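PDB 4E12: diketoreductase from Acinetobacter baylyi, which reduces dicarbonyl compounds with NADH and probably also acts as a (3S)-3-hydroxyacyl-CoA dehydrogenase in fatty acid beta-oxidation. Local coordinates for residues L110-A113 with K114-F117; D128-G131 with Y132-R135; A259-L262 with K263-I267; G270-G273 with L274-E278. All coordinates share one frame; numbering follows the deposited sequence.

Contact 1: residues L110-A113 with K114-F117; sequences LAPA and KTIF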
ATOM      1  N   LEU A 110      22.189  21.886  29.711  1.00 52.19           N
ATOM      2  CA  LEU A 110      21.456  23.128  29.897  1.00 44.82           C
ATOM      3  C   LEU A 110      20.029  22.948  30.417  1.00 46.09           C
ATOM      4  O   LEU A 110      19.479  23.842  31.062  1.00 42.91           O
ATOM      5  CB  LEU A 110      21.446  23.911  28.591  1.00 47.39           C
ATOM      6  CG  LEU A 110      22.830  24.192  28.008  1.00 49.31           C
ATOM      7  CD1 LEU A 110      22.716  24.944  26.692  1.00 53.63           C
ATOM      8  CD2 LEU A 110      23.653  24.992  29.002  1.00 46.62           C
ATOM      9  N   ALA A 111      19.411  21.806  30.145  1.00 40.52           N
ATOM     10  CA  ALA A 111      18.014  21.649  30.506  1.00 45.14           C
ATOM     11  C   ALA A 111      17.826  21.165  31.934  1.00 42.66           C
ATOM     12  O   ALA A 111      18.603  20.346  32.437  1.00 48.49           O
ATOM     13  CB  ALA A 111      17.317  20.702  29.533  1.00 49.00           C
ATOM     14  N   PRO A 112      16.791  21.679  32.620  1.00 44.65           N
ATOM     15  CA  PRO A 112      16.560  21.203  33.983  1.00 46.47           C
ATOM     16  C   PRO A 112      16.302  19.690  33.976  1.00 57.38           C
ATOM     17  O   PRO A 112      15.902  19.121  32.957  1.00 50.37           O
ATOM     18  CB  PRO A 112      15.337  22.005  34.434  1.00 53.66           C
ATOM     19  CG  PRO A 112      14.633  22.373  33.168  1.00 45.29           C
ATOM     20  CD  PRO A 112      15.718  22.574  32.151  1.00 44.34           C
ATOM     21  N   ALA A 113      16.552  19.034  35.102  1.00 47.27           N
ATOM     22  CA  ALA A 113      16.479  17.579  35.166  1.00 52.38           C
ATOM     23  C   ALA A 113      15.120  17.031  34.718  1.00 49.63           C
ATOM     24  O   ALA A 113      15.022  15.882  34.276  1.00 50.39           O
ATOM     25  CB  ALA A 113      16.812  17.096  36.569  1.00 50.72           C
ATOM     26  N   LYS A 114      14.080  17.852  34.825  1.00 50.01           N
ATOM     27  CA  LYS A 114      12.716  17.414  34.539  1.00 47.47           C
ATOM     28  C   LYS A 114      12.453  17.206  33.049  1.00 50.82           C
ATOM     29  O   LYS A 114      11.510  16.499  32.679  1.00 44.15           O
ATOM     30  CB  LYS A 114      11.711  18.436  35.057  1.00 43.49           C
ATOM     31  CG  LYS A 114      11.876  19.809  34.438  1.00 37.64           C
ATOM     32  CD  LYS A 114      10.664  20.686  34.735  1.00 36.61           C
ATOM     33  CE  LYS A 114      10.830  22.040  34.067  1.00 35.62           C
ATOM     34  NZ  LYS A 114       9.658  22.924  34.333  1.00 42.14           N
ATOM     35  N   THR A 115      13.279  17.829  32.212  1.00 44.97           N
ATOM     36  CA  THR A 115      13.010  17.950  30.778  1.00 39.51           C
ATOM     37  C   THR A 115      13.027  16.639  29.990  1.00 39.52           C
ATOM     38  O   THR A 115      14.012  15.893  29.986  1.00 38.99           O
ATOM     39  CB  THR A 115      13.942  18.995  30.108  1.00 43.37           C
ATOM     40  OG1 THR A 115      13.754  20.266  30.751  1.00 45.75           O
ATOM     41  CG2 THR A 115      13.597  19.158  28.626  1.00 37.61           C
ATOM     42  N   ILE A 116      11.921  16.379  29.298  1.00 40.34           N
ATOM     43  CA  ILE A 116      11.854  15.260  28.363  1.00 38.25           C
ATOM     44  C   ILE A 116      12.410  15.705  27.019  1.00 34.59           C
ATOM     45  O   ILE A 116      12.110  16.810  26.558  1.00 35.67           O
ATOM     46  CB  ILE A 116      10.406  14.799  28.171  1.00 39.35           C
ATOM     47  CG1 ILE A 116       9.847  14.331  29.515  1.00 35.69           C
ATOM     48  CG2 ILE A 116      10.333  13.727  27.084  1.00 34.51           C
ATOM     49  CD1 ILE A 116       8.373  14.002  29.518  1.00 34.16           C
ATOM     50  N   PHE A 117      13.241  14.865  26.408  1.00 33.02           N
ATOM     51  CA  PHE A 117      13.782  15.162  25.085  1.00 34.32           C
ATOM     52  C   PHE A 117      13.102  14.278  24.043  1.00 29.90           C
ATOM     53  O   PHE A 117      13.069  13.053  24.180  1.00 31.87           O
ATOM     54  CB  PHE A 117      15.287  14.876  24.999  1.00 33.42           C
ATOM     55  CG  PHE A 117      16.150  15.740  25.888  1.00 35.45           C
ATOM     56  CD1 PHE A 117      15.652  16.892  26.488  1.00 39.39           C
ATOM     57  CD2 PHE A 117      17.473  15.390  26.117  1.00 36.84           C
ATOM     58  CE1 PHE A 117      16.460  17.684  27.306  1.00 39.85           C
ATOM     59  CE2 PHE A 117      18.292  16.176  26.938  1.00 33.00           C
ATOM     60  CZ  PHE A 117      17.784  17.322  27.529  1.00 31.62           C
TER

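Contact 2: residues D128-G131 with Y132-R135; sequences DLVG and YTGR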
ATOM      1  N   ASP A 128      20.841   5.859  18.207  1.00 49.12           N
ATOM      2  CA  ASP A 128      22.002   6.539  17.635  1.00 47.97           C
ATOM      3  C   ASP A 128      22.382   7.770  18.455  1.00 53.77           C
ATOM      4  O   ASP A 128      23.528   8.224  18.411  1.00 57.48           O
ATOM      5  CB  ASP A 128      21.739   6.962  16.180  1.00 51.29           C
ATOM      6  CG  ASP A 128      21.629   5.781  15.233  1.00 53.37           C
ATOM      7  OD1 ASP A 128      22.121   4.693  15.585  1.00 47.55           O
ATOM      8  OD2 ASP A 128      21.051   5.935  14.133  1.00 46.61           O
ATOM      9  N   LEU A 129      21.423   8.296  19.210  1.00 53.74           N
ATOM     10  CA  LEU A 129      21.567   9.617  19.811  1.00 50.57           C
ATOM     11  C   LEU A 129      21.483   9.598  21.337  1.00 44.87           C
ATOM     12  O   LEU A 129      21.866  10.571  21.991  1.00 54.42           O
ATOM     13  CB  LEU A 129      20.473  10.539  19.258  1.00 42.67           C
ATOM     14  CG  LEU A 129      20.398  10.770  17.748  1.00 46.04           C
ATOM     15  CD1 LEU A 129      19.115  11.495  17.369  1.00 47.25           C
ATOM     16  CD2 LEU A 129      21.625  11.516  17.246  1.00 44.48           C
ATOM     17  N   VAL A 130      20.978   8.513  21.917  1.00 42.44           N
ATOM     18  CA  VAL A 130      20.657   8.501  23.343  1.00 37.02           C
ATOM     19  C   VAL A 130      21.851   8.821  24.243  1.00 49.72           C
ATOM     20  O   VAL A 130      21.709   9.519  25.254  1.00 43.83           O
ATOM     21  CB  VAL A 130      19.997   7.181  23.779  1.00 37.95           C
ATOM     22  CG1 VAL A 130      20.878   5.998  23.419  1.00 39.37           C
ATOM     23  CG2 VAL A 130      19.685   7.203  25.271  1.00 44.89           C
ATOM     24  N   GLY A 131      23.021   8.322  23.861  1.00 52.40           N
ATOM     25  CA  GLY A 131      24.210   8.507  24.672  1.00 59.68           C
ATOM     26  C   GLY A 131      24.572   9.951  24.962  1.00 58.29           C
ATOM     27  O   GLY A 131      25.134  10.254  26.018  1.00 64.37           O
ATOM     28  N   TYR A 132      24.249  10.845  24.034  1.00 59.88           N
ATOM     29  CA  TYR A 132      24.602  12.251  24.165  1.00 49.92           C
ATOM     30  C   TYR A 132      23.660  12.971  25.121  1.00 53.67           C
ATOM     31  O   TYR A 132      24.028  13.984  25.721  1.00 58.07           O
ATOM     32  CB  TYR A 132      24.520  12.938  22.809  1.00 49.89           C
ATOM     33  CG  TYR A 132      25.284  12.233  21.725  1.00 55.22           C
ATOM     34  CD1 TYR A 132      26.566  11.747  21.957  1.00 49.05           C
ATOM     35  CD2 TYR A 132      24.727  12.051  20.460  1.00 54.63           C
ATOM     36  CE1 TYR A 132      27.280  11.093  20.955  1.00 62.94           C
ATOM     37  CE2 TYR A 132      25.430  11.398  19.450  1.00 66.99           C
ATOM     38  CZ  TYR A 132      26.705  10.923  19.704  1.00 62.46           C
ATOM     39  OH  TYR A 132      27.406  10.277  18.713  1.00 72.69           O
ATOM     40  N   THR A 133      22.439  12.472  25.259  1.00 51.94           N
ATOM     41  CA  THR A 133      21.459  13.195  26.052  1.00 49.32           C
ATOM     42  C   THR A 133      21.875  13.285  27.509  1.00 51.68           C
ATOM     43  O   THR A 133      21.723  14.335  28.135  1.00 45.53           O
ATOM     44  CB  THR A 133      20.056  12.565  25.999  1.00 48.28           C
ATOM     45  OG1 THR A 133      20.068  11.289  26.650  1.00 43.17           O
ATOM     46  CG2 THR A 133      19.599  12.408  24.561  1.00 40.24           C
ATOM     47  N   GLY A 134      22.385  12.185  28.050  1.00 52.13           N
ATOM     48  CA  GLY A 134      22.692  12.144  29.466  1.00 52.33           C
ATOM     49  C   GLY A 134      21.463  11.846  30.292  1.00 56.41           C
ATOM     50  O   GLY A 134      21.506  11.843  31.525  1.00 61.14           O
ATOM     51  N   ARG A 135      20.346  11.628  29.604  1.00 54.11           N
ATOM     52  CA  ARG A 135      19.112  11.234  30.262  1.00 45.21           C
ATOM     53  C   ARG A 135      18.324  10.232  29.420  1.00 51.78           C
ATOM     54  O   ARG A 135      17.246  10.541  28.908  1.00 46.80           O
ATOM     55  CB  ARG A 135      18.268  12.459  30.635  1.00 45.67           C
ATOM     56  CG  ARG A 135      17.829  13.345  29.475  1.00 37.49           C
ATOM     57  CD  ARG A 135      17.086  14.587  29.996  1.00 36.37           C
ATOM     58  NE  ARG A 135      17.998  15.528  30.650  1.00 42.69           N
ATOM     59  CZ  ARG A 135      17.632  16.676  31.215  1.00 37.22           C
ATOM     60  NH1 ARG A 135      16.363  17.044  31.218  1.00 38.93           N
ATOM     61  NH2 ARG A 135      18.542  17.463  31.779  1.00 46.09           N
TER

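Contact 3: residues A259-L262 with K263-I267; sequences AAYL and KENYI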
ATOM      1  N   ALA A 259      15.923   6.073  -9.393  1.00 34.30           N
ATOM      2  CA  ALA A 259      16.477   7.413  -9.224  1.00 37.26           C
ATOM      3  C   ALA A 259      16.949   7.981 -10.567  1.00 39.91           C
ATOM      4  O   ALA A 259      16.586   9.102 -10.939  1.00 37.26           O
ATOM      5  CB  ALA A 259      17.613   7.404  -8.208  1.00 33.55           C
ATOM      6  N   ALA A 260      17.740   7.203 -11.304  1.00 40.73           N
ATOM      7  CA  ALA A 260      18.214   7.633 -12.622  1.00 39.47           C
ATOM      8  C   ALA A 260      17.052   7.911 -13.579  1.00 40.06           C
ATOM      9  O   ALA A 260      17.146   8.809 -14.416  1.00 37.19           O
ATOM     10  CB  ALA A 260      19.159   6.602 -13.220  1.00 46.88           C
ATOM     11  N   TYR A 261      15.968   7.141 -13.454  1.00 36.80           N
ATOM     12  CA  TYR A 261      14.794   7.268 -14.314  1.00 37.64           C
ATOM     13  C   TYR A 261      14.074   8.578 -14.027  1.00 33.58           C
ATOM     14  O   TYR A 261      13.663   9.307 -14.938  1.00 31.10           O
ATOM     15  CB  TYR A 261      13.834   6.086 -14.087  1.00 34.19           C
ATOM     16  CG  TYR A 261      12.597   6.108 -14.947  1.00 35.35           C
ATOM     17  CD1 TYR A 261      12.558   5.435 -16.172  1.00 36.97           C
ATOM     18  CD2 TYR A 261      11.455   6.797 -14.543  1.00 30.28           C
ATOM     19  CE1 TYR A 261      11.411   5.455 -16.963  1.00 40.01           C
ATOM     20  CE2 TYR A 261      10.305   6.819 -15.327  1.00 36.45           C
ATOM     21  CZ  TYR A 261      10.286   6.151 -16.531  1.00 40.23           C
ATOM     22  OH  TYR A 261       9.146   6.182 -17.307  1.00 43.36           O
ATOM     23  N   LEU A 262      13.941   8.876 -12.748  1.00 30.86           N
ATOM     24  CA  LEU A 262      13.333  10.122 -12.312  1.00 38.27           C
ATOM     25  C   LEU A 262      14.188  11.284 -12.761  1.00 39.73           C
ATOM     26  O   LEU A 262      13.677  12.284 -13.273  1.00 36.19           O
ATOM     27  CB  LEU A 262      13.228  10.158 -10.793  1.00 33.05           C
ATOM     28  CG  LEU A 262      12.227   9.266 -10.080  1.00 41.44           C
ATOM     29  CD1 LEU A 262      12.380   9.495  -8.586  1.00 36.34           C
ATOM     30  CD2 LEU A 262      10.824   9.640 -10.528  1.00 39.59           C
ATOM     31  N   LYS A 263      15.495  11.138 -12.577  1.00 36.28           N
ATOM     32  CA  LYS A 263      16.420  12.224 -12.874  1.00 36.10           C
ATOM     33  C   LYS A 263      16.313  12.611 -14.346  1.00 33.66           C
ATOM     34  O   LYS A 263      16.114  13.783 -14.673  1.00 37.59           O
ATOM     35  CB  LYS A 263      17.846  11.814 -12.504  1.00 33.97           C
ATOM     36  CG  LYS A 263      18.923  12.906 -12.592  1.00 37.12           C
ATOM     37  CD  LYS A 263      18.643  14.048 -11.640  1.00 38.42           C
ATOM     38  CE  LYS A 263      19.867  14.916 -11.411  1.00 39.64           C
ATOM     39  NZ  LYS A 263      20.418  15.523 -12.661  1.00 35.18           N
ATOM     40  N   GLU A 264      16.417  11.617 -15.223  1.00 37.56           N
ATOM     41  CA  GLU A 264      16.368  11.831 -16.660  1.00 41.93           C
ATOM     42  C   GLU A 264      15.002  12.291 -17.127  1.00 43.15           C
ATOM     43  O   GLU A 264      14.902  13.240 -17.907  1.00 35.00           O
ATOM     44  CB  GLU A 264      16.742  10.550 -17.413  1.00 39.81           C
ATOM     45  CG  GLU A 264      16.611  10.686 -18.931  1.00 49.20           C
ATOM     46  CD  GLU A 264      16.913   9.392 -19.669  1.00 52.66           C
ATOM     47  OE1 GLU A 264      17.378   8.433 -19.019  1.00 53.01           O
ATOM     48  OE2 GLU A 264      16.685   9.335 -20.897  1.00 57.72           O
ATOM     49  N   ASN A 265      13.952  11.630 -16.649  1.00 37.97           N
ATOM     50  CA  ASN A 265      12.617  11.852 -17.173  1.00 40.88           C
ATOM     51  C   ASN A 265      11.804  12.916 -16.461  1.00 37.76           C
ATOM     52  O   ASN A 265      10.833  13.411 -17.027  1.00 35.96           O
ATOM     53  CB  ASN A 265      11.843  10.545 -17.198  1.00 40.22           C
ATOM     54  CG  ASN A 265      12.468   9.546 -18.119  1.00 48.44           C
ATOM     55  OD1 ASN A 265      12.603   9.807 -19.315  1.00 39.44           O
ATOM     56  ND2 ASN A 265      12.895   8.414 -17.575  1.00 43.01           N
ATOM     57  N   TYR A 266      12.169  13.281 -15.237  1.00 36.42           N
ATOM     58  CA  TYR A 266      11.351  14.234 -14.501  1.00 35.69           C
ATOM     59  C   TYR A 266      12.148  15.381 -13.926  1.00 34.89           C
ATOM     60  O   TYR A 266      11.944  16.532 -14.316  1.00 38.05           O
ATOM     61  CB  TYR A 266      10.526  13.521 -13.419  1.00 34.82           C
ATOM     62  CG  TYR A 266       9.551  12.555 -14.039  1.00 35.72           C
ATOM     63  CD1 TYR A 266       9.943  11.257 -14.368  1.00 35.69           C
ATOM     64  CD2 TYR A 266       8.237  12.937 -14.304  1.00 33.46           C
ATOM     65  CE1 TYR A 266       9.052  10.364 -14.950  1.00 36.06           C
ATOM     66  CE2 TYR A 266       7.338  12.055 -14.882  1.00 36.29           C
ATOM     67  CZ  TYR A 266       7.751  10.771 -15.202  1.00 33.62           C
ATOM     68  OH  TYR A 266       6.863   9.905 -15.771  1.00 37.27           O
ATOM     69  N   ILE A 267      13.067  15.073 -13.023  1.00 34.00           N
ATOM     70  CA  ILE A 267      13.876  16.106 -12.388  1.00 33.55           C
ATOM     71  C   ILE A 267      14.538  17.012 -13.444  1.00 35.39           C
ATOM     72  O   ILE A 267      14.554  18.238 -13.302  1.00 35.95           O
ATOM     73  CB  ILE A 267      14.994  15.488 -11.506  1.00 30.03           C
ATOM     74  CG1 ILE A 267      14.419  14.473 -10.503  1.00 32.26           C
ATOM     75  CG2 ILE A 267      15.745  16.580 -10.764  1.00 29.90           C
ATOM     76  CD1 ILE A 267      13.294  15.012  -9.677  1.00 32.80           C
TER
HETATM   77  O   HOH W   1       6.885   7.503 -16.815  1.00 42.25           O

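Contact 4: residues G270-G273 with L274-E278; sequences GKLG and LATGE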
ATOM      1  N   GLY A 270      12.219  19.681 -14.895  1.00 40.10           N
ATOM      2  CA  GLY A 270      11.453  20.489 -13.966  1.00 41.64           C
ATOM      3  C   GLY A 270      10.068  19.943 -13.648  1.00 36.92           C
ATOM      4  O   GLY A 270       9.171  20.696 -13.270  1.00 40.90           O
ATOM      5  N   LYS A 271       9.875  18.635 -13.803  1.00 40.85           N
ATOM      6  CA  LYS A 271       8.612  17.994 -13.417  1.00 33.11           C
ATOM      7  C   LYS A 271       8.791  17.324 -12.063  1.00 36.47           C
ATOM      8  O   LYS A 271       9.165  16.150 -11.996  1.00 36.57           O
ATOM      9  CB  LYS A 271       8.200  16.951 -14.469  1.00 32.66           C
ATOM     10  CG  LYS A 271       7.916  17.554 -15.837  1.00 38.81           C
ATOM     11  CD  LYS A 271       7.514  16.486 -16.852  1.00 43.59           C
ATOM     12  CE  LYS A 271       7.201  17.090 -18.218  1.00 48.89           C
ATOM     13  NZ  LYS A 271       6.758  16.048 -19.197  1.00 64.31           N
ATOM     14  N   LEU A 272       8.534  18.065 -10.986  1.00 34.33           N
ATOM     15  CA  LEU A 272       8.887  17.599  -9.648  1.00 35.31           C
ATOM     16  C   LEU A 272       7.692  17.087  -8.855  1.00 32.83           C
ATOM     17  O   LEU A 272       7.827  16.662  -7.701  1.00 37.26           O
ATOM     18  CB  LEU A 272       9.597  18.713  -8.880  1.00 39.48           C
ATOM     19  CG  LEU A 272      10.854  19.271  -9.536  1.00 35.55           C
ATOM     20  CD1 LEU A 272      11.493  20.299  -8.621  1.00 39.64           C
ATOM     21  CD2 LEU A 272      11.825  18.136  -9.801  1.00 35.22           C
ATOM     22  N   GLY A 273       6.521  17.118  -9.475  1.00 30.36           N
ATOM     23  CA  GLY A 273       5.342  16.634  -8.800  1.00 31.37           C
ATOM     24  C   GLY A 273       4.358  17.730  -8.458  1.00 30.24           C
ATOM     25  O   GLY A 273       4.198  18.697  -9.205  1.00 34.28           O
ATOM     26  N   LEU A 274       3.709  17.569  -7.314  1.00 31.26           N
ATOM     27  CA  LEU A 274       2.646  18.449  -6.862  1.00 40.50           C
ATOM     28  C   LEU A 274       3.141  19.898  -6.783  1.00 47.99           C
ATOM     29  O   LEU A 274       2.460  20.824  -7.233  1.00 48.75           O
ATOM     30  CB  LEU A 274       2.172  17.952  -5.496  1.00 45.07           C
ATOM     31  CG  LEU A 274       0.728  18.191  -5.089  1.00 47.57           C
ATOM     32  CD1 LEU A 274      -0.186  17.633  -6.174  1.00 51.22           C
ATOM     33  CD2 LEU A 274       0.480  17.492  -3.760  1.00 43.39           C
ATOM     34  N   ALA A 275       4.346  20.076  -6.253  1.00 49.14           N
ATOM     35  CA  ALA A 275       4.947  21.399  -6.084  1.00 48.99           C
ATOM     36  C   ALA A 275       5.015  22.223  -7.360  1.00 45.48           C
ATOM     37  O   ALA A 275       4.706  23.419  -7.346  1.00 46.26           O
ATOM     38  CB  ALA A 275       6.342  21.275  -5.483  1.00 56.14           C
ATOM     39  N   THR A 276       5.454  21.619  -8.458  1.00 36.01           N
ATOM     40  CA  THR A 276       5.620  22.395  -9.683  1.00 38.83           C
ATOM     41  C   THR A 276       4.360  22.332 -10.521  1.00 36.64           C
ATOM     42  O   THR A 276       4.245  23.016 -11.540  1.00 49.42           O
ATOM     43  CB  THR A 276       6.857  21.942 -10.523  1.00 41.49           C
ATOM     44  OG1 THR A 276       6.710  20.571 -10.918  1.00 44.35           O
ATOM     45  CG2 THR A 276       8.122  22.085  -9.710  1.00 42.73           C
ATOM     46  N   GLY A 277       3.400  21.522 -10.085  1.00 32.99           N
ATOM     47  CA  GLY A 277       2.171  21.390 -10.846  1.00 35.07           C
ATOM     48  C   GLY A 277       2.183  20.273 -11.875  1.00 35.52           C
ATOM     49  O   GLY A 277       1.208  20.081 -12.605  1.00 35.29           O
ATOM     50  N   GLU A 278       3.287  19.531 -11.944  1.00 31.68           N
ATOM     51  CA  GLU A 278       3.381  18.371 -12.823  1.00 34.80           C
ATOM     52  C   GLU A 278       4.475  17.444 -12.333  1.00 33.24           C
ATOM     53  O   GLU A 278       5.576  17.893 -12.022  1.00 30.68           O
ATOM     54  CB  GLU A 278       3.700  18.773 -14.261  1.00 38.96           C
ATOM     55  CG  GLU A 278       3.742  17.581 -15.209  1.00 45.45           C
ATOM     56  CD  GLU A 278       3.858  17.967 -16.665  1.00 52.40           C
ATOM     57  OE1 GLU A 278       3.930  19.176 -16.964  1.00 48.71           O
ATOM     58  OE2 GLU A 278       3.859  17.051 -17.516  1.00 41.90           O
TER

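Contact 1: residues L110-A113 with K114-F117
K114 and T115 fold back over P112 in a type I beta turn, P112 to T115, which carries the chain from the end of helix 97-110 into strand 116-119 of the Rossmann-type NAD-binding domain. K114 comes first. Its CG stands between the backbone N and the carbonyl carbon (chi1 60°), and from there the chain runs extended past the proline ring, with K114 CE 3.9 Å from P112 CG. The ammonium group goes on to salt bridges with D85 and D87, so the contact with P112 is made by the aliphatic part of the lysine alone.

T115 closes the turn: its backbone N donates to P112 O at 3.0 Å, nearly straight at 169°. The hydroxyl of T115 lies beside the proline ring, OG1 being 3.3 Å from P112 CG, and is hydrogen-bonded to A86 O. With that partner, a buried polar atom can sit against an apolar ring. The methyl CB of A111 lies 3.8 Å from both T115 CB and T115 OG1.

F117, already in the strand, reaches back with its ring to A111. The ring offers its edge rather than a face, and the A111 methyl lies near the ring plane, its CB 3.8 Å from F117 CE1.

Contact 2: residues D128-G131 with Y132-R135
T133 turns its hydroxyl back along the helix to V130: a chi1 of 67° tucks OG1 in between the two backbone branches, where it donates to V130 O at 2.8 Å, in the carbonyl plane. The same oxygen also takes the backbone N of T133 at 3.0 Å, but this donor lies far above that plane, so the two bonds meet V130 O from different directions. T133 CG2 lies beside the backbone N and packs 3.6 Å from V130 O.

Y132 behaves differently. Its CG is anti to the carbonyl carbon (chi1 -52°), which brings the ring obliquely against the backbone of 128-131. CD2 comes 3.6 Å from L129 O, CE2 comes 3.8 Å from D128 O, and CE2 just reaches the leucine branch L129 CD2. Y132 N donates to L129 O at 3.2 Å; like the bond from T133 N, it reaches three residues back in a weakly bonded helix. The ring also packs on R101, Y104 and T105 of helix 97-110.

G134 leaves the helix with a positive phi of 82°, backbone angles suited to glycine. R135 N then donates to T133 OG1 at 3.0 Å, and the guanidinium group of R135 runs on to the carbonyls of A111, P112 and T115. A threonine that accepts from the amide two residues on forms an ST turn, here at the end of the weakly bonded helix of the beta-alpha-beta unit 116-119, 126-133, 139-144.

Contact 3: residues A259-L262 with K263-I267
Y261, N265 and Y266 form a small cluster on one side of helix 253-267, at its last turns, where the spiral widens into a pi-type turn. The amide of N265 lies over one face of the Y261 ring: ND2 stands 3.2 Å above the plane of that ring and over its centre, with the ring and amide planes 57° apart. ND2 also gives Y261 O a weak bond, with an angle of only 128°. N265 N gives the same carbonyl a better bond at 2.9 Å, so the asparagine holds Y261 O chiefly by its backbone N, with the weak second bond from ND2 beside it.

The Y261 ring can be there because its CG is anti to the backbone N (chi1 -179°), which turns the ring along the helix toward N265 and Y266. The Y266 ring, about one turn on, presents its edge to Y261 CE2, which lies near the plane of that ring and 3.8 Å from Y266 CE1. Y266 CD1 lies 4.3 Å from L262 CD2. F280 meets the Y266 ring as well, tying this end of the helix to the C-terminal tail.

The widened turn shows at L262 O, which accepts from Y266 N and I267 N, at 2.7 and 2.9 Å, from opposite faces of its carbonyl plane. Beyond the rings, one water joins the two phenol groups, 2.7 Å from Y261 OH and 2.6 Å from Y266 OH.

Contact 4: residues G270-G273 with L274-E278
G273 and E278 pair as a single antiparallel, hydrogen-bonded beta bridge, with G273 N donating to E278 O at 2.8 Å. Of the residues between them, 274-276 have helical angles without the regular bonds. G273 O is held by two weak bonds, from T276 N at 3.3 Å and G277 N at 3.1 Å. G273 (phi 111°) and G277 (phi 91°) both adopt positive phi, with backbone angles at which a CB would press on the carbonyl of the residue before. G270, also at positive phi, is the C-prime residue of the Schellman motif that ends helix 253-267.

T276 points its side chain at the 270-273 segment. Its OG1 accepts L272 N at 3.1 Å with an angle of 162°, adding a side-chain tie next to the bridge. Its methyl CG2 sits 3.8 Å from L272 CB, so both branches of the threonine serve L272, OG1 its backbone N and CG2 its CB.

K271 and E278 run side by side and point the same way, both extended. E278 OE2 lies 3.5 Å from K271 NZ, a long salt bridge, with K271 CD and CE also lying against the carboxylate: CE is 3.4 Å from E278 OE2. L272 packs on I267 of the helix and lies close to a bound sulfate, probably from the crystallisation liquor.

The segment is thus a tight loop clamped by one beta bridge, following a Schellman-capped helix near the C-terminus of the C-terminal domain.

The four contacts form two pairs, one in each family region. Contacts 1 and 2, in the NAD-binding domain, have centres 13 Å apart and are joined by R135, whose NH1 lies 2.7 Å from P112 O and 2.9 Å from T115 O. NAD is absent from this chain, but K100 and V14 bind it in a structure of this protein. The L129 side chain of contact 2 lies about 4 Å from that of K100, F117 of contact 1 about 11 Å from it, and A275 of contact 4 about 11 Å from V14. Two residues separate contacts 3 and 4, and the Schellman bond K271 N to Y266 O, 3.0 Å, joins them; both lie 42 Å or more from contact 1, centre to centre.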